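Local coordinates for putative type VI secretion protein (Escherichia coli, PDB 6SKI), which acts as a type VI secretion effector, a Tle1-family phospholipase probably built on an alpha/beta-hydrolase core and carried by the VgrG spike, at residues S173-F178 with P182-A187; F244-A249 with V267-R272; I452-K457 with L479-K484. All blocks are in the same frame, centred on the assembly; numbering follows the deposited sequence.

Contact 1: S173-F178 with P182-A187; sequences SEFMGF and PDFCIA
Met176, on helix 156-178, reaches to Pro182 and Phe184, where the chain has turned back to begin strand 184-195. This is a helix-to-strand connection in what the family indicates is an alpha/beta-hydrolase fold, the strand running parallel to strand 22-43 in the central sheet. Met176 leaves the helix with CG anti to its carbonyl carbon (chi1 -76°), and a second bend at chi2 (-62°) turns the chain across the gap. CB and CG are still short of the other segment. Met176 SD is the first atom to touch, 4.1 Å from both CE2 and CZ of Phe184. Met176 SD sits 5.1 Å from the centroid of the Phe184 ring, 64° off its normal, an oblique approach, so this Met-aromatic contact is made at the far end of the ring. A further bend at chi3 sends Met176 CE to Pro182 CG at 3.7 Å, the two side chains crossing at about a right angle. Phe175 joins loosely, its CZ 4.4 Å from Phe184 CZ, the approach oblique to both rings. Around these, Phe175 and Ile186 both touch Leu37 of strand 22-43, while Met176 and Ile186 share Leu225 of helix 215-225. The carbonyl of Pro182 is hydrogen-bonded to a basic side chain of the other protein chain, the VgrG partner, which puts this turn at the effector-spike interface. Within its own segment Pro182 also lies over Phe184, its CB 4.0 Å above the ring plane and displaced toward the rim.

Contact 2: F244-A249 with V267-R272; sequences FDTVAA and VKLELR
Leu269 meets Ala248 and Thr246 through one methyl, CD1, and its torsions explain the choice of branch. With chi1 at -72°, CG stands anti to the carbonyl carbon; chi2, at -155°, then carries CD1 across to the facing segment. There Leu269 CD1 lies 3.6 Å from Ala248 CB, the closest approach of the two segments. Leu269 CD2 is held farther off, 5.2 Å from Thr246 CG2. Thr246 offers its methyl to the same partner, CG2 lying 4.3 Å from Leu269 CD1. A chi1 of -48° sets OG1 beside the backbone N and leaves CG2 roughly opposite that nitrogen, so the hydroxyl can take a weak hydrogen bond with Arg204 NH1 while the methyl faces Leu269. Both segments belong to the long irregular connection between the parallel strands 237-243 and 278-284, within the Tle1-like catalytic region. Its first residues hold Asp245, whose OD2 is hydrogen-bonded to His310 ND1; together with Ser197 these fit the Ser-His-Asp triad of an alpha/beta hydrolase, an assignment that is probable but unconfirmed here. Direction separates the neighbours along this piece of chain: Thr246 and Ala248 point toward 267-272, whereas Val247 points away and packs on Ser197 and His310. Arg204, on the helix that follows Ser197, bridges the two segments, because its NH2 is also hydrogen-bonded to the carbonyl of Leu269. Asn295 lies against both Ala248 and Leu269, and its ND2 is hydrogen-bonded to Thr246 O.

Contact 3: I452-K457 with L479-K484; sequences IFLADK and LYIIGK
Leu454 meets Ile481 and Ile482 without help from any flat group, for the nearby rings are turned to other partners. Phe453 touches Glu478, and the Tyr480 ring meets that of His374, their planes at about 40°. The contact itself is therefore aliphatic, and a single methyl of Leu454 carries it. Leu454 points toward the facing helix and, with chi1 at -68° and chi2 nearly extended, delivers CD1 against two neighbouring isoleucines: Leu454 CD1 lies 3.8 Å from Ile481 CG2, the branch methyl, and equally 3.8 Å from Ile482 CG1, a methylene of the longer arm. At Leu454 CD1 the directions to Ile481 CG2 and Ile482 CG1 are about 90° apart, and Ile481 CG2 and Ile482 CG1 stand 5.5 Å from each other, which is how one methyl touches both residues. Lys457, nearly one turn on from Leu454, adds a polar tie beside this apolar one: its NZ forms a salt bridge with Glu478 OE1 and a hydrogen bond with Ala473 O. The contact thus joins helix 452-466 to helix 476-483 by helix-helix packing, and both rest on helix 416-431, Ala455 against Val419 and Ile482 against Trp416.

Overall arrangement
The three contacts follow one another along the chain and do not touch. Contact 2 is nearest the middle of the molecule, its centre about 11 Å from that of the chain, and holds Asp245 of the probable triad. Contact 1 lies about 32 Å from contact 2 between centres, at the VgrG-facing end, yet its strand 184-195 runs on to end just before Ser197, so one strand runs from the spike-contacting end to the neighbourhood of the presumed active site. Contact 3, in a helical region, has its centre about 28 Å from that of contact 2, with nearest atoms about 13 Å apart. Contacts 1 and 3 are the most distant pair, about 44 Å between centres.

Contact 1: S173-F178 with P182-A187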
loop_
_atom_site.group_PDB
_atom_site.type_symbol
_atom_site.label_atom_id
_atom_site.label_comp_id
_atom_site.label_asym_id
_atom_site.label_seq_id
_atom_site.Cartn_x
_atom_site.Cartn_y
_atom_site.Cartn_z
ATOM N N SER A 173 -22.789 -4.160 -3.612
ATOM C CA SER A 173 -23.869 -3.761 -4.506
ATOM C C SER A 173 -23.709 -4.410 -5.870
ATOM O O SER A 173 -24.667 -4.955 -6.427
ATOM C CB SER A 173 -23.908 -2.239 -4.642
ATOM O OG SER A 173 -24.043 -1.613 -3.382
ATOM N N GLU A 174 -22.496 -4.371 -6.423
ATOM C CA GLU A 174 -22.267 -4.975 -7.732
ATOM C C GLU A 174 -22.502 -6.482 -7.695
ATOM O O GLU A 174 -23.136 -7.043 -8.599
ATOM C CB GLU A 174 -20.851 -4.665 -8.211
ATOM C CG GLU A 174 -20.603 -3.196 -8.495
ATOM C CD GLU A 174 -19.144 -2.896 -8.771
ATOM O OE1 GLU A 174 -18.326 -3.840 -8.750
ATOM O OE2 GLU A 174 -18.813 -1.717 -9.009
ATOM N N PHE A 175 -22.023 -7.150 -6.642
ATOM C CA PHE A 175 -22.196 -8.595 -6.545
ATOM C C PHE A 175 -23.665 -8.975 -6.479
ATOM O O PHE A 175 -24.102 -9.901 -7.169
ATOM C CB PHE A 175 -21.471 -9.142 -5.321
ATOM C CG PHE A 175 -21.760 -10.589 -5.055
ATOM C CD1 PHE A 175 -21.514 -11.547 -6.020
ATOM C CD2 PHE A 175 -22.309 -10.988 -3.853
ATOM C CE1 PHE A 175 -21.787 -12.873 -5.779
ATOM C CE2 PHE A 175 -22.588 -12.314 -3.612
ATOM C CZ PHE A 175 -22.328 -13.254 -4.576
ATOM N N MET A 176 -24.446 -8.275 -5.662
ATOM C CA MET A 176 -25.858 -8.596 -5.545
ATOM C C MET A 176 -26.685 -7.997 -6.670
ATOM O O MET A 176 -27.890 -8.255 -6.742
ATOM C CB MET A 176 -26.390 -8.138 -4.188
ATOM C CG MET A 176 -25.967 -9.052 -3.057
ATOM S SD MET A 176 -26.594 -10.727 -3.265
ATOM C CE MET A 176 -27.826 -10.784 -1.971
ATOM N N GLY A 177 -26.067 -7.212 -7.548
ATOM C CA GLY A 177 -26.715 -6.786 -8.768
ATOM C C GLY A 177 -26.485 -7.786 -9.878
ATOM O O GLY A 177 -27.276 -7.871 -10.821
ATOM N N PHE A 178 -25.405 -8.556 -9.778
ATOM C CA PHE A 178 -25.235 -9.707 -10.655
ATOM C C PHE A 178 -26.079 -10.898 -10.230
ATOM O O PHE A 178 -26.242 -11.834 -11.018
ATOM C CB PHE A 178 -23.767 -10.137 -10.711
ATOM C CG PHE A 178 -22.942 -9.368 -11.692
ATOM C CD1 PHE A 178 -22.846 -9.786 -13.005
ATOM C CD2 PHE A 178 -22.250 -8.239 -11.301
ATOM C CE1 PHE A 178 -22.087 -9.087 -13.911
ATOM C CE2 PHE A 178 -21.490 -7.532 -12.204
ATOM C CZ PHE A 178 -21.407 -7.957 -13.511
ATOM N N PRO A 182 -32.178 -13.338 -5.199
ATOM C CA PRO A 182 -31.244 -14.390 -4.785
ATOM C C PRO A 182 -31.953 -15.645 -4.302
ATOM O O PRO A 182 -33.042 -15.591 -3.727
ATOM C CB PRO A 182 -30.453 -13.726 -3.655
ATOM C CG PRO A 182 -30.549 -12.275 -3.956
ATOM C CD PRO A 182 -31.958 -12.105 -4.427
ATOM N N ASP A 183 -31.313 -16.785 -4.550
ATOM C CA ASP A 183 -31.756 -18.079 -4.054
ATOM C C ASP A 183 -30.921 -18.515 -2.857
ATOM O O ASP A 183 -30.990 -19.674 -2.439
ATOM C CB ASP A 183 -31.675 -19.112 -5.182
ATOM C CG ASP A 183 -32.430 -20.392 -4.876
ATOM O OD1 ASP A 183 -33.070 -20.486 -3.810
ATOM O OD2 ASP A 183 -32.381 -21.314 -5.717
ATOM N N PHE A 184 -30.124 -17.608 -2.302
ATOM C CA PHE A 184 -29.151 -17.948 -1.281
ATOM C C PHE A 184 -29.127 -16.859 -0.223
ATOM O O PHE A 184 -29.566 -15.729 -0.450
ATOM C CB PHE A 184 -27.754 -18.122 -1.883
ATOM C CG PHE A 184 -27.282 -16.928 -2.663
ATOM C CD1 PHE A 184 -27.537 -16.827 -4.015
ATOM C CD2 PHE A 184 -26.578 -15.911 -2.043
ATOM C CE1 PHE A 184 -27.109 -15.734 -4.729
ATOM C CE2 PHE A 184 -26.147 -14.816 -2.755
ATOM C CZ PHE A 184 -26.412 -14.728 -4.100
ATOM N N CYS A 185 -28.606 -17.218 0.942
ATOM C CA CYS A 185 -28.266 -16.279 1.992
ATOM C C CYS A 185 -26.757 -16.289 2.183
ATOM O O CYS A 185 -26.121 -17.347 2.119
ATOM C CB CYS A 185 -28.964 -16.646 3.300
ATOM S SG CYS A 185 -28.605 -15.532 4.662
ATOM N N ILE A 186 -26.184 -15.112 2.408
ATOM C CA ILE A 186 -24.760 -15.012 2.698
ATOM C C ILE A 186 -24.560 -15.429 4.148
ATOM O O ILE A 186 -24.910 -14.695 5.074
ATOM C CB ILE A 186 -24.229 -13.600 2.436
ATOM C CG1 ILE A 186 -24.416 -13.247 0.962
ATOM C CG2 ILE A 186 -22.767 -13.505 2.818
ATOM C CD1 ILE A 186 -24.115 -11.817 0.630
ATOM N N ALA A 187 -23.996 -16.614 4.347
ATOM C CA ALA A 187 -23.857 -17.188 5.674
ATOM C C ALA A 187 -22.627 -16.687 6.404
ATOM O O ALA A 187 -22.509 -16.904 7.615
ATOM C CB ALA A 187 -23.799 -18.714 5.582
#

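Contact 2: F244-A249 with V267-R272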
loop_
_atom_site.group_PDB
_atom_site.type_symbol
_atom_site.label_atom_id
_atom_site.label_comp_id
_atom_site.label_asym_id
_atom_site.label_seq_id
_atom_site.Cartn_x
_atom_site.Cartn_y
_atom_site.Cartn_z
ATOM N N PHE A 244 3.040 -6.708 2.223
ATOM C CA PHE A 244 4.232 -6.754 1.387
ATOM C C PHE A 244 5.431 -6.023 1.974
ATOM O O PHE A 244 6.547 -6.533 1.875
ATOM C CB PHE A 244 3.929 -6.215 -0.009
ATOM C CG PHE A 244 3.466 -7.270 -0.967
ATOM C CD1 PHE A 244 4.348 -8.232 -1.424
ATOM C CD2 PHE A 244 2.161 -7.308 -1.409
ATOM C CE1 PHE A 244 3.939 -9.204 -2.300
ATOM C CE2 PHE A 244 1.748 -8.281 -2.287
ATOM C CZ PHE A 244 2.640 -9.230 -2.733
ATOM N N ASP A 245 5.268 -4.818 2.513
ATOM C CA ASP A 245 6.329 -4.244 3.336
ATOM C C ASP A 245 5.772 -3.130 4.206
ATOM O O ASP A 245 5.770 -1.977 3.778
ATOM C CB ASP A 245 7.451 -3.700 2.447
ATOM C CG ASP A 245 8.801 -3.707 3.129
ATOM O OD1 ASP A 245 9.002 -4.516 4.050
ATOM O OD2 ASP A 245 9.663 -2.894 2.740
ATOM N N THR A 246 5.391 -3.422 5.445
ATOM C CA THR A 246 4.618 -2.453 6.217
ATOM C C THR A 246 5.488 -1.260 6.588
ATOM O O THR A 246 6.443 -1.388 7.358
ATOM C CB THR A 246 4.027 -3.098 7.463
ATOM O OG1 THR A 246 3.387 -4.326 7.102
ATOM C CG2 THR A 246 3.004 -2.173 8.089
ATOM N N VAL A 247 5.161 -0.101 6.029
ATOM C CA VAL A 247 5.773 1.167 6.393
ATOM C C VAL A 247 4.619 2.079 6.779
ATOM O O VAL A 247 3.906 2.592 5.910
ATOM C CB VAL A 247 6.608 1.766 5.259
ATOM C CG1 VAL A 247 7.128 3.136 5.649
ATOM C CG2 VAL A 247 7.748 0.840 4.890
ATOM N N ALA A 248 4.418 2.271 8.084
ATOM C CA ALA A 248 3.250 3.005 8.556
ATOM C C ALA A 248 3.241 4.437 8.041
ATOM O O ALA A 248 2.201 4.940 7.602
ATOM C CB ALA A 248 3.206 2.986 10.082
ATOM N N ALA A 249 4.385 5.107 8.082
ATOM C CA ALA A 249 4.494 6.482 7.624
ATOM C C ALA A 249 5.760 6.651 6.803
ATOM O O ALA A 249 6.824 6.155 7.180
ATOM C CB ALA A 249 4.502 7.461 8.800
ATOM N N VAL A 267 -3.772 4.659 14.196
ATOM C CA VAL A 267 -3.566 3.486 13.358
ATOM C C VAL A 267 -3.237 2.295 14.250
ATOM O O VAL A 267 -2.398 2.384 15.154
ATOM C CB VAL A 267 -2.481 3.730 12.294
ATOM C CG1 VAL A 267 -2.726 5.054 11.601
ATOM C CG2 VAL A 267 -1.084 3.707 12.887
ATOM N N LYS A 268 -3.952 1.202 14.043
ATOM C CA LYS A 268 -3.772 -0.023 14.805
ATOM C C LYS A 268 -3.000 -0.997 13.929
ATOM O O LYS A 268 -3.513 -1.465 12.910
ATOM C CB LYS A 268 -5.125 -0.583 15.232
ATOM C CG LYS A 268 -5.679 0.072 16.489
ATOM C CD LYS A 268 -7.146 0.469 16.350
ATOM C CE LYS A 268 -7.853 -0.297 15.248
ATOM N NZ LYS A 268 -9.292 0.069 15.160
ATOM N N LEU A 269 -1.762 -1.291 14.316
ATOM C CA LEU A 269 -0.875 -2.105 13.498
ATOM C C LEU A 269 -0.470 -3.396 14.187
ATOM O O LEU A 269 0.305 -4.170 13.616
ATOM C CB LEU A 269 0.379 -1.309 13.127
ATOM C CG LEU A 269 0.200 -0.193 12.104
ATOM C CD1 LEU A 269 1.507 0.082 11.404
ATOM C CD2 LEU A 269 -0.886 -0.542 11.119
ATOM N N GLU A 270 -0.974 -3.655 15.386
ATOM C CA GLU A 270 -0.617 -4.849 16.134
ATOM C C GLU A 270 -1.599 -5.949 15.769
ATOM O O GLU A 270 -2.814 -5.726 15.771
ATOM C CB GLU A 270 -0.635 -4.583 17.640
ATOM C CG GLU A 270 0.197 -5.564 18.458
ATOM C CD GLU A 270 -0.642 -6.446 19.359
ATOM O OE1 GLU A 270 -1.600 -5.933 19.974
ATOM O OE2 GLU A 270 -0.333 -7.651 19.460
ATOM N N LEU A 271 -1.075 -7.125 15.451
ATOM C CA LEU A 271 -1.876 -8.225 14.925
ATOM C C LEU A 271 -1.922 -9.321 15.982
ATOM O O LEU A 271 -0.982 -10.108 16.115
ATOM C CB LEU A 271 -1.296 -8.736 13.613
ATOM C CG LEU A 271 -1.107 -7.682 12.521
ATOM C CD1 LEU A 271 -0.420 -8.282 11.314
ATOM C CD2 LEU A 271 -2.436 -7.067 12.137
ATOM N N ARG A 272 -3.019 -9.370 16.724
ATOM C CA ARG A 272 -3.186 -10.351 17.780
ATOM C C ARG A 272 -3.633 -11.677 17.177
ATOM O O ARG A 272 -4.131 -11.721 16.052
ATOM C CB ARG A 272 -4.170 -9.806 18.812
ATOM C CG ARG A 272 -3.616 -8.606 19.566
ATOM C CD ARG A 272 -4.647 -7.941 20.459
ATOM N NE ARG A 272 -5.817 -7.478 19.721
ATOM C CZ ARG A 272 -7.063 -7.569 20.172
ATOM N NH1 ARG A 272 -7.300 -8.108 21.359
ATOM N NH2 ARG A 272 -8.072 -7.121 19.437
#

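Contact 3: I452-K457 with L479-K484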
loop_
_atom_site.group_PDB
_atom_site.type_symbol
_atom_site.label_atom_id
_atom_site.label_comp_id
_atom_site.label_asym_id
_atom_site.label_seq_id
_atom_site.Cartn_x
_atom_site.Cartn_y
_atom_site.Cartn_z
ATOM N N ILE A 452 13.906 -18.430 -12.500
ATOM C CA ILE A 452 12.860 -19.437 -12.335
ATOM C C ILE A 452 13.138 -20.302 -11.112
ATOM O O ILE A 452 12.351 -20.323 -10.158
ATOM C CB ILE A 452 12.706 -20.283 -13.612
ATOM C CG1 ILE A 452 11.789 -19.571 -14.603
ATOM C CG2 ILE A 452 12.122 -21.643 -13.292
ATOM C CD1 ILE A 452 11.861 -20.128 -15.999
ATOM N N PHE A 453 14.288 -20.981 -11.091
ATOM C CA PHE A 453 14.585 -21.874 -9.979
ATOM C C PHE A 453 14.657 -21.103 -8.671
ATOM O O PHE A 453 14.118 -21.549 -7.651
ATOM C CB PHE A 453 15.888 -22.630 -10.245
ATOM C CG PHE A 453 16.598 -23.091 -9.000
ATOM C CD1 PHE A 453 16.266 -24.295 -8.402
ATOM C CD2 PHE A 453 17.622 -22.336 -8.447
ATOM C CE1 PHE A 453 16.922 -24.725 -7.262
ATOM C CE2 PHE A 453 18.278 -22.762 -7.307
ATOM C CZ PHE A 453 17.928 -23.958 -6.715
ATOM N N LEU A 454 15.264 -19.915 -8.698
ATOM C CA LEU A 454 15.318 -19.091 -7.500
ATOM C C LEU A 454 13.927 -18.794 -6.975
ATOM O O LEU A 454 13.700 -18.861 -5.761
ATOM C CB LEU A 454 16.050 -17.784 -7.787
ATOM C CG LEU A 454 17.538 -17.921 -8.065
ATOM C CD1 LEU A 454 18.136 -16.582 -8.440
ATOM C CD2 LEU A 454 18.206 -18.490 -6.843
ATOM N N ALA A 455 12.971 -18.536 -7.870
ATOM C CA ALA A 455 11.613 -18.291 -7.411
ATOM C C ALA A 455 11.090 -19.492 -6.650
ATOM O O ALA A 455 10.535 -19.346 -5.555
ATOM C CB ALA A 455 10.704 -17.969 -8.589
ATOM N N ASP A 456 11.317 -20.693 -7.189
ATOM C CA ASP A 456 10.930 -21.896 -6.472
ATOM C C ASP A 456 11.524 -21.891 -5.076
ATOM O O ASP A 456 10.803 -22.061 -4.086
ATOM C CB ASP A 456 11.385 -23.131 -7.245
ATOM C CG ASP A 456 10.560 -23.374 -8.486
ATOM O OD1 ASP A 456 9.640 -22.575 -8.753
ATOM O OD2 ASP A 456 10.836 -24.360 -9.200
ATOM N N LYS A 457 12.823 -21.597 -4.974
ATOM C CA LYS A 457 13.454 -21.556 -3.663
ATOM C C LYS A 457 12.763 -20.537 -2.777
ATOM O O LYS A 457 12.402 -20.842 -1.634
ATOM C CB LYS A 457 14.941 -21.241 -3.800
ATOM C CG LYS A 457 15.679 -21.224 -2.477
ATOM C CD LYS A 457 17.154 -21.507 -2.666
ATOM C CE LYS A 457 17.915 -21.306 -1.371
ATOM N NZ LYS A 457 19.383 -21.298 -1.594
ATOM N N LEU A 479 22.404 -14.953 -4.292
ATOM C CA LEU A 479 22.183 -13.575 -3.884
ATOM C C LEU A 479 22.788 -12.583 -4.862
ATOM O O LEU A 479 22.270 -11.477 -4.999
ATOM C CB LEU A 479 22.761 -13.343 -2.490
ATOM C CG LEU A 479 21.861 -13.762 -1.332
ATOM C CD1 LEU A 479 22.459 -13.322 -0.014
ATOM C CD2 LEU A 479 20.471 -13.190 -1.511
ATOM N N TYR A 480 23.829 -12.976 -5.591
ATOM C CA TYR A 480 24.381 -12.158 -6.664
ATOM C C TYR A 480 23.421 -12.097 -7.847
ATOM O O TYR A 480 23.092 -11.011 -8.355
ATOM C CB TYR A 480 25.730 -12.748 -7.080
ATOM C CG TYR A 480 26.474 -12.016 -8.166
ATOM C CD1 TYR A 480 27.237 -10.897 -7.880
ATOM C CD2 TYR A 480 26.435 -12.463 -9.479
ATOM C CE1 TYR A 480 27.926 -10.236 -8.871
ATOM C CE2 TYR A 480 27.120 -11.805 -10.476
ATOM C CZ TYR A 480 27.864 -10.692 -10.166
ATOM O OH TYR A 480 28.552 -10.029 -11.154
ATOM N N ILE A 481 22.939 -13.267 -8.274
ATOM C CA ILE A 481 21.958 -13.315 -9.352
ATOM C C ILE A 481 20.720 -12.507 -8.985
ATOM O O ILE A 481 20.123 -11.839 -9.836
ATOM C CB ILE A 481 21.604 -14.775 -9.686
ATOM C CG1 ILE A 481 22.863 -15.545 -10.080
ATOM C CG2 ILE A 481 20.576 -14.831 -10.791
ATOM C CD1 ILE A 481 22.702 -17.041 -10.010
ATOM N N ILE A 482 20.327 -12.535 -7.712
ATOM C CA ILE A 482 19.213 -11.702 -7.278
ATOM C C ILE A 482 19.632 -10.240 -7.231
ATOM O O ILE A 482 18.813 -9.345 -7.472
ATOM C CB ILE A 482 18.685 -12.183 -5.916
ATOM C CG1 ILE A 482 18.104 -13.589 -6.035
ATOM C CG2 ILE A 482 17.619 -11.244 -5.385
ATOM C CD1 ILE A 482 17.960 -14.290 -4.711
ATOM N N GLY A 483 20.908 -9.971 -6.956
ATOM C CA GLY A 483 21.407 -8.614 -6.969
ATOM C C GLY A 483 21.343 -7.967 -8.326
ATOM O O GLY A 483 21.363 -6.736 -8.414
ATOM N N LYS A 484 21.263 -8.767 -9.391
ATOM C CA LYS A 484 20.940 -8.175 -10.688
ATOM C C LYS A 484 19.581 -7.488 -10.673
ATOM O O LYS A 484 19.362 -6.540 -11.432
ATOM C CB LYS A 484 20.950 -9.225 -11.797
ATOM C CG LYS A 484 22.156 -10.127 -11.837
ATOM C CD LYS A 484 22.072 -11.087 -13.010
ATOM C CE LYS A 484 23.450 -11.587 -13.415
ATOM N NZ LYS A 484 24.316 -11.865 -12.236
#